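Side-chain contacts in glucokinase (Leishmania braziliensis MHOM/BR/75/M2904, PDB 6EDI), which probably catalyses the ATP-dependent phosphorylation of D-glucose to glucose 6-phosphate: residues Ile136-Leu139 against Val140-Pro143; Glu145-Lys149 against Gly150-Leu154; Asp157-Ala160 against Gly161-Val165; Ala171-Leu174 against Ser175-Phe178. All blocks are in the same frame, centred on the assembly; numbering follows the deposited sequence.

In the fold
The four contacts follow one another along the chain, and each is local. Contacts 1 and 2 lie next to each other, about 10 Å between centres, on the turns leading from strand 137-138 to strand 152-156. Both are partly buried and combine turn hydrogen bonds with aromatic packing; Tyr142 of contact 1 meets Phe147 of contact 2. Contact 3 begins helix 157-170 directly after that strand. It is the buried member of the set, close to the centre of the chain, with regular helical bonds. Contact 4 follows the end of the same helix. It is partly buried, and a water bridges its backbone before strand 178-182 starts.

Contact 1 (Ile136-Leu139 against Val140-Pro143); sequences IARL and VDYP
The carbonyl oxygen Leu139 O accepts the amide of Tyr142 (Tyr142 N to Leu139 O, 3.0 Å). The N-H points fairly straight at the acceptor, at 158°. One residue earlier the same pattern repeats, with Asp141 N on Arg138 O at 3.0 Å. Both bonds run from residue i+3 back to residue i. They wind 139-141 into a short 3-10 turn just after strand 137-138. That strand is the outer one of a small antiparallel sheet within this chain, with Ala137 bonded to Ala127.

The turn brings the Tyr142 ring back over the backbone. Its CG lies anti to the carbonyl carbon, chi1 -68°. One face of the ring receives Leu139 CA in a CH-pi contact, 4.2 Å from CA to the centroid of the Tyr142 ring. Arg138 O lies over the same face, also offset toward the rim and somewhat closer to the ring plane. The Leu139 side chain crosses the tyrosine at about a right angle, and Leu139 CD1 touches Tyr142 CD2 at 3.8 Å. At the far end of the ring, Tyr142 OH packs on Ala137 CB at 3.4 Å. Phe88 of helix 84-98 meets the ring edge-to-face, and Phe147 also packs against it.

Arg138 and Asp141 lie on the exposed side. Their charged ends do not touch: Arg138 NH1 is 4.8 Å from Asp141 OD2. The guanidinium lies instead with one face over Ile136 CB. Any attraction between the two charges is therefore probably modest. The chemistry implies a turn held by backbone bonds and a buried ring, with charge confined to its outer side.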
ATOM      1  N   ILE A 136     -13.297 -16.722 -16.363  1.00 38.44           N
ATOM      2  CA  ILE A 136     -12.502 -15.546 -16.052  1.00 40.14           C
ATOM      3  C   ILE A 136     -13.233 -14.301 -16.543  1.00 38.87           C
ATOM      4  O   ILE A 136     -13.779 -14.287 -17.649  1.00 42.37           O
ATOM      5  CB  ILE A 136     -11.110 -15.642 -16.705  1.00 42.06           C
ATOM      6  CG1 ILE A 136     -10.417 -16.941 -16.278  1.00 42.17           C
ATOM      7  CG2 ILE A 136     -10.261 -14.405 -16.386  1.00 39.15           C
ATOM      8  CD1 ILE A 136     -10.246 -17.096 -14.778  1.00 36.29           C
ATOM      9  N   ALA A 137     -13.289 -13.273 -15.700  1.00 35.21           N
ATOM     10  CA  ALA A 137     -13.811 -11.978 -16.115  1.00 36.44           C
ATOM     11  C   ALA A 137     -12.697 -11.244 -16.830  1.00 38.51           C
ATOM     12  O   ALA A 137     -11.629 -11.037 -16.254  1.00 34.94           O
ATOM     13  CB  ALA A 137     -14.268 -11.179 -14.917  1.00 33.70           C
ATOM     14  N   ARG A 138     -12.930 -10.870 -18.082  1.00 37.00           N
ATOM     15  CA  ARG A 138     -11.964 -10.059 -18.813  1.00 40.91           C
ATOM     16  C   ARG A 138     -12.620  -8.745 -19.196  1.00 40.16           C
ATOM     17  O   ARG A 138     -13.594  -8.734 -19.949  1.00 37.14           O
ATOM     18  CB  ARG A 138     -11.446 -10.805 -20.048  1.00 41.10           C
ATOM     19  CG  ARG A 138     -10.773 -12.119 -19.685  1.00 43.01           C
ATOM     20  CD  ARG A 138     -10.145 -12.841 -20.880  1.00 49.23           C
ATOM     21  NE  ARG A 138      -9.575 -14.123 -20.466  1.00 49.95           N
ATOM     22  CZ  ARG A 138     -10.312 -15.186 -20.149  1.00 50.21           C
ATOM     23  NH1 ARG A 138     -11.635 -15.111 -20.201  1.00 44.73           N
ATOM     24  NH2 ARG A 138      -9.735 -16.320 -19.770  1.00 45.35           N
ATOM     25  N   LEU A 139     -12.091  -7.648 -18.660  1.00 36.45           N
ATOM     26  CA  LEU A 139     -12.656  -6.321 -18.883  1.00 35.23           C
ATOM     27  C   LEU A 139     -12.781  -5.987 -20.373  1.00 36.56           C
ATOM     28  O   LEU A 139     -13.766  -5.381 -20.810  1.00 30.90           O
ATOM     29  CB  LEU A 139     -11.799  -5.263 -18.176  1.00 34.02           C
ATOM     30  CG  LEU A 139     -12.249  -3.820 -18.371  1.00 32.42           C
ATOM     31  CD1 LEU A 139     -13.551  -3.585 -17.646  1.00 34.16           C
ATOM     32  CD2 LEU A 139     -11.176  -2.834 -17.911  1.00 29.56           C
ATOM     33  N   VAL A 140     -11.785  -6.401 -21.148  1.00 37.59           N
ATOM     34  CA  VAL A 140     -11.754  -6.123 -22.583  1.00 37.34           C
ATOM     35  C   VAL A 140     -12.953  -6.726 -23.347  1.00 43.10           C
ATOM     36  O   VAL A 140     -13.342  -6.215 -24.400  1.00 43.08           O
ATOM     37  CB  VAL A 140     -10.424  -6.607 -23.204  1.00 38.98           C
ATOM     38  CG1 VAL A 140     -10.361  -8.121 -23.217  1.00 39.62           C
ATOM     39  CG2 VAL A 140     -10.247  -6.043 -24.609  1.00 45.85           C
ATOM     40  N   ASP A 141     -13.547  -7.795 -22.816  1.00 36.70           N
ATOM     41  CA  ASP A 141     -14.700  -8.417 -23.477  1.00 40.60           C
ATOM     42  C   ASP A 141     -16.004  -7.647 -23.267  1.00 39.49           C
ATOM     43  O   ASP A 141     -17.028  -7.969 -23.875  1.00 40.70           O
ATOM     44  CB  ASP A 141     -14.892  -9.863 -23.006  1.00 41.19           C
ATOM     45  CG  ASP A 141     -13.795 -10.792 -23.493  1.00 40.81           C
ATOM     46  OD1 ASP A 141     -12.959 -10.358 -24.317  1.00 47.68           O
ATOM     47  OD2 ASP A 141     -13.776 -11.962 -23.051  1.00 45.96           O
ATOM     48  N   TYR A 142     -15.964  -6.638 -22.399  1.00 37.96           N
ATOM     49  CA  TYR A 142     -17.177  -5.946 -21.968  1.00 35.27           C
ATOM     50  C   TYR A 142     -17.588  -4.858 -22.949  1.00 35.45           C
ATOM     51  O   TYR A 142     -16.731  -4.254 -23.594  1.00 33.04           O
ATOM     52  CB  TYR A 142     -16.984  -5.335 -20.576  1.00 33.52           C
ATOM     53  CG  TYR A 142     -16.843  -6.351 -19.464  1.00 32.23           C
ATOM     54  CD1 TYR A 142     -17.031  -7.710 -19.699  1.00 31.97           C
ATOM     55  CD2 TYR A 142     -16.528  -5.944 -18.178  1.00 33.01           C
ATOM     56  CE1 TYR A 142     -16.901  -8.635 -18.691  1.00 29.67           C
ATOM     57  CE2 TYR A 142     -16.400  -6.853 -17.154  1.00 32.06           C
ATOM     58  CZ  TYR A 142     -16.587  -8.200 -17.417  1.00 33.17           C
ATOM     59  OH  TYR A 142     -16.457  -9.114 -16.405  1.00 32.67           O
ATOM     60  N   PRO A 143     -18.908  -4.612 -23.061  1.00 31.35           N
ATOM     61  CA  PRO A 143     -19.522  -3.583 -23.912  1.00 35.93           C
ATOM     62  C   PRO A 143     -18.928  -2.207 -23.696  1.00 34.01           C
ATOM     63  O   PRO A 143     -19.086  -1.639 -22.618  1.00 35.09           O
ATOM     64  CB  PRO A 143     -20.961  -3.554 -23.409  1.00 36.76           C
ATOM     65  CG  PRO A 143     -21.228  -4.936 -22.982  1.00 38.52           C
ATOM     66  CD  PRO A 143     -19.935  -5.435 -22.388  1.00 35.56           C
TER

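Contact 2 (Glu145-Lys149 against Gly150-Leu154); sequences ELFPK and GRSAL
Ser152 OG and Arg151 N both donate to Pro148 O, and this shared acceptor is the tight part of the contact. The serine bond is the shorter, 2.8 Å from Ser152 OG to Pro148 O. The amide bond is 3.0 Å from Arg151 N to Pro148 O. The two donors reach the oxygen from opposite faces of the carbonyl plane. The amide stands above its face, while the hydroxyl is tilted 27° from the plane. The amide bond closes a type II beta turn from Pro148 to Arg151, with Gly150 at its third position in positive phi.

The serine hydroxyl is wedged in from the strand side. With OG anti to the carbonyl carbon (chi1 -59°), it turns back toward the loop. There Ser152 OG meets Phe147 CB at 3.4 Å and Pro148 CD at 3.5 Å. It also lies at the edge of the Phe147 ring, near its plane. That ring is buried against Phe88, Tyr142 and Val115. Beyond Ser152 in the strand, buried Ala153 packs on Val224 of the second subunit. Strand 152-156 lies beside strand 110-117, at the edge of a six-stranded mixed sheet within this chain.

The outer side is looser. Pro148 CB only brushes Arg151 CB, at 3.9 Å. Lys149 is exposed and extends away from the turn. Arg151 also leads away, its chain bent about CB-CG and CG-CD, with Arg151 CG 3.6 Å from Lys149 O.

The buried hydroxyl thus finds its acceptor within the turn itself. Its bond ties the first residue of strand 152-156 to the loop before it, while exposed Lys149 and partly exposed Arg151 lead away from it.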
ATOM      1  N   GLU A 145     -19.865   0.600 -24.650  1.00 35.59           N
ATOM      2  CA  GLU A 145     -20.857   1.612 -24.339  1.00 35.82           C
ATOM      3  C   GLU A 145     -21.142   1.663 -22.839  1.00 35.39           C
ATOM      4  O   GLU A 145     -21.551   2.702 -22.316  1.00 31.84           O
ATOM      5  CB  GLU A 145     -22.145   1.341 -25.121  1.00 39.84           C
ATOM      6  CG  GLU A 145     -21.936   1.213 -26.626  1.00 43.37           C
ATOM      7  CD  GLU A 145     -23.134   0.604 -27.332  1.00 48.44           C
ATOM      8  OE1 GLU A 145     -23.240  -0.640 -27.357  1.00 52.48           O
ATOM      9  OE2 GLU A 145     -23.973   1.367 -27.859  1.00 51.37           O
ATOM     10  N   LEU A 146     -20.945   0.540 -22.149  1.00 32.99           N
ATOM     11  CA  LEU A 146     -21.111   0.525 -20.695  1.00 34.33           C
ATOM     12  C   LEU A 146     -19.770   0.659 -19.996  1.00 32.59           C
ATOM     13  O   LEU A 146     -19.700   1.116 -18.854  1.00 31.01           O
ATOM     14  CB  LEU A 146     -21.828  -0.744 -20.218  1.00 33.01           C
ATOM     15  CG  LEU A 146     -23.243  -0.903 -20.765  1.00 37.66           C
ATOM     16  CD1 LEU A 146     -23.942  -2.117 -20.181  1.00 33.21           C
ATOM     17  CD2 LEU A 146     -24.054   0.362 -20.502  1.00 31.21           C
ATOM     18  N   PHE A 147     -18.705   0.273 -20.688  1.00 30.60           N
ATOM     19  CA  PHE A 147     -17.372   0.328 -20.099  1.00 32.19           C
ATOM     20  C   PHE A 147     -16.391   1.011 -21.035  1.00 29.46           C
ATOM     21  O   PHE A 147     -15.662   0.336 -21.778  1.00 33.36           O
ATOM     22  CB  PHE A 147     -16.889  -1.075 -19.715  1.00 28.48           C
ATOM     23  CG  PHE A 147     -17.813  -1.779 -18.754  1.00 34.61           C
ATOM     24  CD1 PHE A 147     -18.878  -2.545 -19.223  1.00 31.98           C
ATOM     25  CD2 PHE A 147     -17.633  -1.645 -17.379  1.00 30.36           C
ATOM     26  CE1 PHE A 147     -19.744  -3.178 -18.336  1.00 31.82           C
ATOM     27  CE2 PHE A 147     -18.485  -2.269 -16.486  1.00 30.22           C
ATOM     28  CZ  PHE A 147     -19.547  -3.042 -16.964  1.00 32.95           C
ATOM     29  N   PRO A 148     -16.361   2.358 -20.986  1.00 31.44           N
ATOM     30  CA  PRO A 148     -15.573   3.133 -21.949  1.00 36.43           C
ATOM     31  C   PRO A 148     -14.097   2.808 -21.870  1.00 36.23           C
ATOM     32  O   PRO A 148     -13.565   2.570 -20.775  1.00 30.86           O
ATOM     33  CB  PRO A 148     -15.829   4.591 -21.532  1.00 33.79           C
ATOM     34  CG  PRO A 148     -17.163   4.574 -20.878  1.00 28.92           C
ATOM     35  CD  PRO A 148     -17.189   3.235 -20.131  1.00 28.31           C
ATOM     36  N   LYS A 149     -13.464   2.777 -23.038  1.00 33.36           N
ATOM     37  CA  LYS A 149     -12.039   2.528 -23.158  1.00 37.16           C
ATOM     38  C   LYS A 149     -11.286   3.487 -22.256  1.00 34.83           C
ATOM     39  O   LYS A 149     -11.581   4.677 -22.247  1.00 35.42           O
ATOM     40  CB  LYS A 149     -11.599   2.723 -24.617  1.00 38.51           C
ATOM     41  CG  LYS A 149     -10.086   2.782 -24.809  1.00 35.05           C
ATOM     42  CD  LYS A 149      -9.706   3.118 -26.252  1.00 41.80           C
ATOM     43  CE  LYS A 149      -8.209   3.411 -26.388  1.00 43.67           C
ATOM     44  NZ  LYS A 149      -7.810   3.713 -27.803  1.00 44.97           N
ATOM     45  N   GLY A 150     -10.345   2.967 -21.472  1.00 28.39           N
ATOM     46  CA  GLY A 150      -9.507   3.807 -20.637  1.00 33.71           C
ATOM     47  C   GLY A 150     -10.222   4.445 -19.459  1.00 33.93           C
ATOM     48  O   GLY A 150      -9.667   5.294 -18.768  1.00 32.16           O
ATOM     49  N   ARG A 151     -11.456   4.021 -19.215  1.00 32.57           N
ATOM     50  CA  ARG A 151     -12.251   4.595 -18.142  1.00 31.24           C
ATOM     51  C   ARG A 151     -12.985   3.497 -17.382  1.00 31.42           C
ATOM     52  O   ARG A 151     -14.047   3.734 -16.816  1.00 29.23           O
ATOM     53  CB  ARG A 151     -13.262   5.595 -18.711  1.00 29.21           C
ATOM     54  CG  ARG A 151     -12.658   6.780 -19.482  1.00 33.41           C
ATOM     55  CD  ARG A 151     -13.552   8.006 -19.315  1.00 36.26           C
ATOM     56  NE  ARG A 151     -12.865   9.268 -19.017  1.00 48.12           N
ATOM     57  CZ  ARG A 151     -11.837   9.438 -18.180  1.00 41.93           C
ATOM     58  NH1 ARG A 151     -11.295   8.430 -17.508  1.00 45.39           N
ATOM     59  NH2 ARG A 151     -11.341  10.649 -18.012  1.00 43.33           N
ATOM     60  N   SER A 152     -12.406   2.297 -17.366  1.00 32.73           N
ATOM     61  CA  SER A 152     -13.092   1.127 -16.832  1.00 26.64           C
ATOM     62  C   SER A 152     -12.160   0.162 -16.093  1.00 24.98           C
ATOM     63  O   SER A 152     -10.984   0.050 -16.417  1.00 29.09           O
ATOM     64  CB  SER A 152     -13.814   0.398 -17.959  1.00 27.69           C
ATOM     65  OG  SER A 152     -14.742   1.260 -18.583  1.00 29.65           O
ATOM     66  N   ALA A 153     -12.689  -0.546 -15.103  1.00 28.50           N
ATOM     67  CA  ALA A 153     -11.848  -1.451 -14.328  1.00 27.01           C
ATOM     68  C   ALA A 153     -12.689  -2.492 -13.645  1.00 27.85           C
ATOM     69  O   ALA A 153     -13.852  -2.239 -13.306  1.00 25.89           O
ATOM     70  CB  ALA A 153     -11.057  -0.678 -13.279  1.00 28.54           C
ATOM     71  N   LEU A 154     -12.094  -3.661 -13.438  1.00 30.01           N
ATOM     72  CA  LEU A 154     -12.618  -4.608 -12.478  1.00 30.18           C
ATOM     73  C   LEU A 154     -12.070  -4.203 -11.122  1.00 27.48           C
ATOM     74  O   LEU A 154     -10.910  -3.827 -10.999  1.00 27.83           O
ATOM     75  CB  LEU A 154     -12.179  -6.036 -12.812  1.00 29.61           C
ATOM     76  CG  LEU A 154     -12.590  -6.529 -14.191  1.00 35.36           C
ATOM     77  CD1 LEU A 154     -12.020  -7.914 -14.469  1.00 32.73           C
ATOM     78  CD2 LEU A 154     -14.092  -6.527 -14.300  1.00 34.48           C
TER

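Contact 3 (Asp157-Ala160 against Gly161-Val165); sequences DLEA and GAYGV
Glu159 runs alongside Tyr163, both side chains pointing the same way from one side of the helix. Glu159 CG packs on Tyr163 CE2 at 4.0 Å. The carboxylate oxygen Glu159 OE2 comes no closer to the ring than 4.1 Å from the same CE2. Carboxylate and ring planes are 34° apart. The glutamate chain is extended, with CG anti to the backbone N (chi1 175°), and this carries it along the ring. Each polar end has a partner beyond the two segments: Glu159 OE1 accepts from Asn156 N, and Tyr163 OH bonds to Val230 N.

The two residues are one helical turn apart. Between them runs the bond from Tyr163 N to Glu159 O, 3.0 Å long and nearly straight at 165°. This is the first part of helix 157-170, which directly follows strand 152-156. The strand-to-helix step lies within the actin-like ATPase fold of the glucokinase family. Gly161 N on Asp157 O, at 2.9 Å, and Ala162 N on Leu158 O, at 3.0 Å, belong to the same i to i+4 pattern. Gly164 N reaches Ala160 O likewise.

Small residues line the turn. Ala162 CB rests 3.5 Å from Leu158 O and packs on Val207, Ser217, Ile219 and Val230 of the neighbouring sheet. Leu158 also faces that sheet, and its carbonyl accepts a further bond from Ser217 OG. Asp157 OD1 is held by Asn400 ND2.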
ATOM      1  N   ASP A 157     -13.714  -6.515  -4.239  1.00 30.00           N
ATOM      2  CA  ASP A 157     -14.806  -6.142  -3.344  1.00 33.22           C
ATOM      3  C   ASP A 157     -14.404  -4.993  -2.389  1.00 27.51           C
ATOM      4  O   ASP A 157     -15.101  -3.971  -2.290  1.00 23.65           O
ATOM      5  CB  ASP A 157     -15.315  -7.415  -2.615  1.00 34.45           C
ATOM      6  CG  ASP A 157     -15.904  -7.136  -1.233  1.00 38.98           C
ATOM      7  OD1 ASP A 157     -16.700  -6.185  -1.070  1.00 43.20           O
ATOM      8  OD2 ASP A 157     -15.588  -7.905  -0.299  1.00 43.71           O
ATOM      9  N   LEU A 158     -13.266  -5.129  -1.724  1.00 25.66           N
ATOM     10  CA  LEU A 158     -12.839  -4.105  -0.765  1.00 25.88           C
ATOM     11  C   LEU A 158     -12.291  -2.839  -1.435  1.00 25.79           C
ATOM     12  O   LEU A 158     -12.291  -1.758  -0.842  1.00 23.25           O
ATOM     13  CB  LEU A 158     -11.824  -4.678   0.231  1.00 26.96           C
ATOM     14  CG  LEU A 158     -12.410  -4.803   1.621  1.00 28.82           C
ATOM     15  CD1 LEU A 158     -12.865  -3.439   2.056  1.00 28.14           C
ATOM     16  CD2 LEU A 158     -13.595  -5.757   1.564  1.00 31.09           C
ATOM     17  N   GLU A 159     -11.814  -2.982  -2.664  1.00 21.65           N
ATOM     18  CA  GLU A 159     -11.371  -1.820  -3.434  1.00 25.22           C
ATOM     19  C   GLU A 159     -12.600  -0.985  -3.766  1.00 26.04           C
ATOM     20  O   GLU A 159     -12.637   0.235  -3.533  1.00 25.33           O
ATOM     21  CB  GLU A 159     -10.637  -2.281  -4.692  1.00 26.85           C
ATOM     22  CG  GLU A 159     -10.229  -1.176  -5.653  1.00 31.45           C
ATOM     23  CD  GLU A 159      -9.633  -1.723  -6.931  1.00 33.18           C
ATOM     24  OE1 GLU A 159      -9.700  -2.955  -7.130  1.00 31.57           O
ATOM     25  OE2 GLU A 159      -9.112  -0.917  -7.737  1.00 31.51           O
ATOM     26  N   ALA A 160     -13.638  -1.657  -4.260  1.00 25.01           N
ATOM     27  CA  ALA A 160     -14.881  -0.968  -4.562  1.00 26.05           C
ATOM     28  C   ALA A 160     -15.486  -0.359  -3.297  1.00 22.48           C
ATOM     29  O   ALA A 160     -16.026   0.732  -3.344  1.00 23.28           O
ATOM     30  CB  ALA A 160     -15.865  -1.885  -5.269  1.00 24.63           C
ATOM     31  N   GLY A 161     -15.382  -1.050  -2.166  1.00 25.74           N
ATOM     32  CA  GLY A 161     -15.935  -0.533  -0.912  1.00 26.40           C
ATOM     33  C   GLY A 161     -15.273   0.760  -0.470  1.00 26.10           C
ATOM     34  O   GLY A 161     -15.929   1.720  -0.024  1.00 23.14           O
ATOM     35  N   ALA A 162     -13.955   0.781  -0.601  1.00 25.35           N
ATOM     36  CA  ALA A 162     -13.170   1.973  -0.310  1.00 23.71           C
ATOM     37  C   ALA A 162     -13.565   3.136  -1.220  1.00 22.26           C
ATOM     38  O   ALA A 162     -13.707   4.276  -0.755  1.00 22.20           O
ATOM     39  CB  ALA A 162     -11.694   1.668  -0.428  1.00 22.77           C
ATOM     40  N   TYR A 163     -13.745   2.866  -2.509  1.00 22.25           N
ATOM     41  CA  TYR A 163     -14.243   3.922  -3.399  1.00 25.35           C
ATOM     42  C   TYR A 163     -15.624   4.424  -2.942  1.00 25.03           C
ATOM     43  O   TYR A 163     -15.978   5.595  -3.135  1.00 24.26           O
ATOM     44  CB  TYR A 163     -14.270   3.464  -4.863  1.00 23.39           C
ATOM     45  CG  TYR A 163     -12.947   3.579  -5.581  1.00 24.05           C
ATOM     46  CD1 TYR A 163     -12.375   4.824  -5.819  1.00 27.15           C
ATOM     47  CD2 TYR A 163     -12.280   2.449  -6.046  1.00 23.35           C
ATOM     48  CE1 TYR A 163     -11.151   4.939  -6.470  1.00 28.02           C
ATOM     49  CE2 TYR A 163     -11.058   2.552  -6.711  1.00 25.24           C
ATOM     50  CZ  TYR A 163     -10.501   3.809  -6.915  1.00 27.55           C
ATOM     51  OH  TYR A 163      -9.288   3.939  -7.562  1.00 25.88           O
ATOM     52  N   GLY A 164     -16.413   3.539  -2.338  1.00 23.89           N
ATOM     53  CA  GLY A 164     -17.711   3.930  -1.825  1.00 21.96           C
ATOM     54  C   GLY A 164     -17.577   4.905  -0.670  1.00 23.07           C
ATOM     55  O   GLY A 164     -18.336   5.871  -0.558  1.00 23.94           O
ATOM     56  N   VAL A 165     -16.601   4.649   0.193  1.00 21.37           N
ATOM     57  CA  VAL A 165     -16.331   5.532   1.321  1.00 19.64           C
ATOM     58  C   VAL A 165     -15.952   6.898   0.798  1.00 24.21           C
ATOM     59  O   VAL A 165     -16.437   7.921   1.293  1.00 23.26           O
ATOM     60  CB  VAL A 165     -15.175   5.008   2.169  1.00 23.30           C
ATOM     61  CG1 VAL A 165     -14.876   5.968   3.310  1.00 22.85           C
ATOM     62  CG2 VAL A 165     -15.514   3.616   2.699  1.00 24.57           C
TER

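Contact 4 (Ala171-Leu174 against Ser175-Phe178); sequences AGIL and SDYF
This is a local turn contact on the loop between helix 157-170 and strand 178-182, where a short, weakly bonded helix spans about 174-177. Leu174 O is its shared acceptor. It takes Tyr177 N at 3.0 Å and Phe178 N at 2.9 Å. The first donor stands above the carbonyl plane, and the second lies nearly along the C=O axis. One residue earlier, Ile173 O accepts Asp176 N.

Among the side chains, Leu174 and Phe178 cross obliquely. Leu174 CG is anti to the backbone N (chi1 -172°), directing the branch that brings Leu174 CD1 to 3.5 Å from Phe178 CD1. Both residues are buried; Leu174 also packs on Leu391 and Phe178 on Gln393. Separately, Ile173 CG2 touches Tyr177 CE1 at 3.9 Å, while Ile173 O lies in the plane of the tyrosine ring, at its edge. Tyr177 OH bonds to Val16 N.

The outer side is polar, with Ser175 and Asp176 both exposed. Water 1 accepts from Ser175 N at 3.0 Å and donates weakly to Gly172 O, bridging the start of the turn.

Just before it, Gly172 leaves the preceding helix with positive phi and two bonds back into its last turn. This is the Schellman motif of a helix C-terminus, here followed by a short helical turn into strand 178-182, outermost in its sheet within this chain.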
ATOM      1  N   ALA A 171     -19.398  13.452  -1.263  1.00 28.29           N
ATOM      2  CA  ALA A 171     -20.788  13.856  -1.275  1.00 34.85           C
ATOM      3  C   ALA A 171     -21.171  14.702  -0.060  1.00 33.42           C
ATOM      4  O   ALA A 171     -22.250  15.298  -0.040  1.00 40.29           O
ATOM      5  CB  ALA A 171     -21.693  12.630  -1.376  1.00 28.98           C
ATOM      6  N   GLY A 172     -20.313  14.734   0.955  1.00 27.54           N
ATOM      7  CA  GLY A 172     -20.576  15.514   2.156  1.00 28.34           C
ATOM      8  C   GLY A 172     -21.448  14.750   3.135  1.00 31.42           C
ATOM      9  O   GLY A 172     -21.974  15.318   4.087  1.00 31.58           O
ATOM     10  N   ILE A 173     -21.574  13.445   2.909  1.00 27.99           N
ATOM     11  CA  ILE A 173     -22.553  12.621   3.606  1.00 27.19           C
ATOM     12  C   ILE A 173     -21.905  11.539   4.484  1.00 30.15           C
ATOM     13  O   ILE A 173     -22.577  10.635   4.997  1.00 30.07           O
ATOM     14  CB  ILE A 173     -23.560  12.064   2.566  1.00 32.71           C
ATOM     15  CG1 ILE A 173     -24.974  12.347   3.027  1.00 39.09           C
ATOM     16  CG2 ILE A 173     -23.277  10.633   2.152  1.00 31.23           C
ATOM     17  CD1 ILE A 173     -25.135  13.818   3.244  1.00 36.66           C
ATOM     18  N   LEU A 174     -20.594  11.647   4.679  1.00 27.12           N
ATOM     19  CA  LEU A 174     -19.869  10.629   5.456  1.00 23.84           C
ATOM     20  C   LEU A 174     -20.450  10.422   6.858  1.00 24.32           C
ATOM     21  O   LEU A 174     -20.627   9.287   7.289  1.00 27.30           O
ATOM     22  CB  LEU A 174     -18.368  10.961   5.542  1.00 24.48           C
ATOM     23  CG  LEU A 174     -17.496   9.869   6.162  1.00 22.31           C
ATOM     24  CD1 LEU A 174     -17.519   8.630   5.290  1.00 22.34           C
ATOM     25  CD2 LEU A 174     -16.045  10.332   6.352  1.00 22.33           C
ATOM     26  N   SER A 175     -20.783  11.509   7.551  1.00 25.54           N
ATOM     27  CA  SER A 175     -21.237  11.402   8.936  1.00 30.74           C
ATOM     28  C   SER A 175     -22.584  10.657   9.091  1.00 32.90           C
ATOM     29  O   SER A 175     -22.908  10.158  10.169  1.00 30.93           O
ATOM     30  CB  SER A 175     -21.313  12.785   9.590  1.00 28.12           C
ATOM     31  OG  SER A 175     -22.259  13.603   8.943  1.00 30.26           O
ATOM     32  N   ASP A 176     -23.376  10.588   8.027  1.00 27.61           N
ATOM     33  CA  ASP A 176     -24.628   9.831   8.112  1.00 30.96           C
ATOM     34  C   ASP A 176     -24.390   8.319   8.135  1.00 33.09           C
ATOM     35  O   ASP A 176     -25.240   7.566   8.593  1.00 34.88           O
ATOM     36  CB  ASP A 176     -25.576  10.212   6.972  1.00 29.81           C
ATOM     37  CG  ASP A 176     -26.005  11.671   7.030  1.00 36.84           C
ATOM     38  OD1 ASP A 176     -26.647  12.069   8.019  1.00 43.66           O
ATOM     39  OD2 ASP A 176     -25.699  12.420   6.083  1.00 43.97           O
ATOM     40  N   TYR A 177     -23.220   7.884   7.671  1.00 27.75           N
ATOM     41  CA  TYR A 177     -22.944   6.459   7.506  1.00 29.42           C
ATOM     42  C   TYR A 177     -21.832   5.953   8.409  1.00 29.57           C
ATOM     43  O   TYR A 177     -21.703   4.747   8.641  1.00 30.78           O
ATOM     44  CB  TYR A 177     -22.650   6.141   6.031  1.00 25.85           C
ATOM     45  CG  TYR A 177     -23.865   6.339   5.166  1.00 26.79           C
ATOM     46  CD1 TYR A 177     -24.214   7.602   4.719  1.00 29.92           C
ATOM     47  CD2 TYR A 177     -24.684   5.276   4.828  1.00 29.63           C
ATOM     48  CE1 TYR A 177     -25.337   7.802   3.946  1.00 31.76           C
ATOM     49  CE2 TYR A 177     -25.820   5.466   4.054  1.00 31.00           C
ATOM     50  CZ  TYR A 177     -26.141   6.734   3.621  1.00 34.47           C
ATOM     51  OH  TYR A 177     -27.263   6.947   2.843  1.00 37.04           O
ATOM     52  N   PHE A 178     -21.036   6.885   8.923  1.00 29.87           N
ATOM     53  CA  PHE A 178     -19.873   6.557   9.725  1.00 28.64           C
ATOM     54  C   PHE A 178     -19.823   7.437  10.965  1.00 26.63           C
ATOM     55  O   PHE A 178     -20.261   8.589  10.924  1.00 32.69           O
ATOM     56  CB  PHE A 178     -18.605   6.726   8.873  1.00 26.34           C
ATOM     57  CG  PHE A 178     -18.449   5.657   7.837  1.00 27.27           C
ATOM     58  CD1 PHE A 178     -19.088   5.754   6.610  1.00 24.97           C
ATOM     59  CD2 PHE A 178     -17.709   4.523   8.115  1.00 28.27           C
ATOM     60  CE1 PHE A 178     -18.960   4.755   5.652  1.00 27.02           C
ATOM     61  CE2 PHE A 178     -17.587   3.511   7.173  1.00 29.20           C
ATOM     62  CZ  PHE A 178     -18.210   3.623   5.939  1.00 27.18           C
TER
HETATM   63  O   HOH W   1     -20.471  14.193   6.323  1.00 27.87           O